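Local structure of transcriptional regulator, LacI family (Arthrobacter sp., 4RKQ) at residues A[30-35]-A[244-249]. The protein probably regulates transcription as a LacI-family DNA-binding protein, responding to a small ligand, likely a sugar. Sequence-based numbering, arbitrary orientation.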
loop_
_atom_site.group_PDB
_atom_site.type_symbol
_atom_site.label_atom_id
_atom_site.label_comp_id
_atom_site.label_asym_id
_atom_site.label_seq_id
_atom_site.Cartn_x
_atom_site.Cartn_y
_atom_site.Cartn_z
ATOM N N PHE A 30 1.402 5.971 -2.193
ATOM C CA PHE A 30 1.263 5.869 -3.641
ATOM C C PHE A 30 0.182 4.896 -4.081
ATOM O O PHE A 30 -0.603 5.246 -4.957
ATOM C CB PHE A 30 2.611 5.686 -4.359
ATOM C CG PHE A 30 3.482 6.918 -4.289
ATOM C CD1 PHE A 30 3.079 8.084 -4.881
ATOM C CD2 PHE A 30 4.635 6.935 -3.518
ATOM C CE1 PHE A 30 3.829 9.223 -4.771
ATOM C CE2 PHE A 30 5.412 8.061 -3.434
ATOM C CZ PHE A 30 5.011 9.217 -4.067
ATOM N N PRO A 31 0.056 3.751 -3.438
ATOM C CA PRO A 31 -1.097 2.908 -3.779
ATOM C C PRO A 31 -2.432 3.533 -3.408
ATOM O O PRO A 31 -3.385 3.339 -4.121
ATOM C CB PRO A 31 -0.878 1.618 -2.988
ATOM C CG PRO A 31 0.492 1.701 -2.433
ATOM C CD PRO A 31 1.080 3.031 -2.649
ATOM N N ALA A 32 -2.469 4.315 -2.333
ATOM C CA ALA A 32 -3.715 4.997 -1.943
ATOM C C ALA A 32 -4.105 6.057 -2.955
ATOM O O ALA A 32 -5.260 6.145 -3.388
ATOM C CB ALA A 32 -3.576 5.597 -0.577
ATOM N N PHE A 33 -3.128 6.834 -3.386
ATOM C CA PHE A 33 -3.319 7.807 -4.447
ATOM C C PHE A 33 -3.755 7.144 -5.748
ATOM O O PHE A 33 -4.733 7.540 -6.371
ATOM C CB PHE A 33 -2.027 8.594 -4.679
ATOM C CG PHE A 33 -2.055 9.435 -5.907
ATOM C CD1 PHE A 33 -2.775 10.605 -5.931
ATOM C CD2 PHE A 33 -1.353 9.062 -7.021
ATOM C CE1 PHE A 33 -2.822 11.389 -7.038
ATOM C CE2 PHE A 33 -1.397 9.842 -8.140
ATOM C CZ PHE A 33 -2.122 11.000 -8.151
ATOM N N ALA A 34 -3.017 6.134 -6.181
ATOM C CA ALA A 34 -3.360 5.429 -7.392
ATOM C C ALA A 34 -4.759 4.856 -7.355
ATOM O O ALA A 34 -5.484 5.012 -8.332
ATOM C CB ALA A 34 -2.347 4.330 -7.716
ATOM N N SER A 35 -5.130 4.206 -6.261
ATOM C CA SER A 35 -6.446 3.599 -6.146
ATOM C C SER A 35 -7.536 4.687 -6.311
ATOM O O SER A 35 -8.559 4.475 -6.950
ATOM C CB SER A 35 -6.604 2.933 -4.773
ATOM O OG SER A 35 -7.898 2.380 -4.639
ATOM N N LEU A 244 -4.974 15.345 3.361
ATOM C CA LEU A 244 -6.138 15.697 2.540
ATOM C C LEU A 244 -6.723 14.361 2.162
ATOM O O LEU A 244 -5.989 13.355 2.129
ATOM C CB LEU A 244 -5.771 16.535 1.303
ATOM N N ASP A 245 -8.039 14.349 1.928
ATOM C CA ASP A 245 -8.761 13.141 1.602
ATOM C C ASP A 245 -8.218 12.769 0.244
ATOM O O ASP A 245 -8.080 13.623 -0.653
ATOM C CB ASP A 245 -10.285 13.376 1.534
ATOM C CG ASP A 245 -11.098 12.059 1.502
ATOM O OD1 ASP A 245 -10.617 10.990 1.031
ATOM O OD2 ASP A 245 -12.259 12.098 1.947
ATOM N N LEU A 246 -7.793 11.528 0.118
ATOM C CA LEU A 246 -7.286 11.072 -1.167
ATOM C C LEU A 246 -8.342 11.118 -2.240
ATOM O O LEU A 246 -8.015 11.195 -3.380
ATOM C CB LEU A 246 -6.704 9.674 -1.026
ATOM C CG LEU A 246 -5.312 9.899 -0.405
ATOM C CD1 LEU A 246 -4.822 8.689 0.348
ATOM C CD2 LEU A 246 -4.331 10.330 -1.485
ATOM N N ARG A 247 -9.627 11.123 -1.871
ATOM C CA ARG A 247 -10.684 11.317 -2.868
ATOM C C ARG A 247 -10.638 12.718 -3.495
ATOM O O ARG A 247 -10.909 12.871 -4.687
ATOM C CB ARG A 247 -12.066 11.075 -2.265
ATOM C CG ARG A 247 -12.331 9.617 -1.962
ATOM C CD ARG A 247 -13.801 9.398 -1.654
ATOM N NE ARG A 247 -13.941 8.783 -0.343
ATOM C CZ ARG A 247 -14.561 9.332 0.695
ATOM N NH1 ARG A 247 -14.602 8.671 1.837
ATOM N NH2 ARG A 247 -15.159 10.518 0.597
ATOM N N GLU A 248 -10.365 13.725 -2.669
ATOM C CA GLU A 248 -10.168 15.121 -3.117
ATOM C C GLU A 248 -8.931 15.304 -3.993
ATOM O O GLU A 248 -8.970 16.044 -4.978
ATOM C CB GLU A 248 -10.032 16.059 -1.909
ATOM C CG GLU A 248 -11.292 16.833 -1.587
ATOM C CD GLU A 248 -11.614 16.815 -0.111
ATOM O OE1 GLU A 248 -11.218 17.756 0.605
ATOM O OE2 GLU A 248 -12.252 15.839 0.335
ATOM N N VAL A 249 -7.823 14.680 -3.615
ATOM C CA VAL A 249 -6.622 14.779 -4.453
ATOM C C VAL A 249 -6.880 14.130 -5.807
ATOM O O VAL A 249 -6.585 14.707 -6.875
ATOM C CB VAL A 249 -5.378 14.147 -3.825
ATOM C CG1 VAL A 249 -4.220 14.289 -4.794
ATOM C CG2 VAL A 249 -5.031 14.818 -2.511
#
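Leu246 reaches across from the first turn of helix 246-262 and sets its two methyls on helix 29-43, CD1 against Ala32 CB at 3.5 Å, a tight contact, and CD2 over the backbone of Phe33, 4.0 Å from its CA. Alanine suits this place because its single methyl lets the branched leucine come close. One turn further on, Val249, beta-branched and short, sets CG1 at the rim of the Phe33 ring, near its plane and 3.9 Å from CE1; the two side chains cross at about a right angle. Phe33 has CG anti to the backbone N (chi1 169°), and its flat ring fills the layer between helix and sheet, against Leu20 of strand 17-22 and Leu97 of strand 94-97, which Val249 also touches. Ser36 OG, one residue past the segment, is hydrogen-bonded to Leu246 O, a polar link between the helices. Asp245 N-caps helix 246-262: OD1 accepts from Arg247 N at 3.1 Å, nearly straight (170°) but from above the carboxylate plane, which probably helps to hold the first turn. Helix 246-262, late in the chain, thus returns to pack on helix 29-43, as in the N-terminal subdomain of the periplasmic-binding-protein-like fold, whose chain crosses between subdomains more than once.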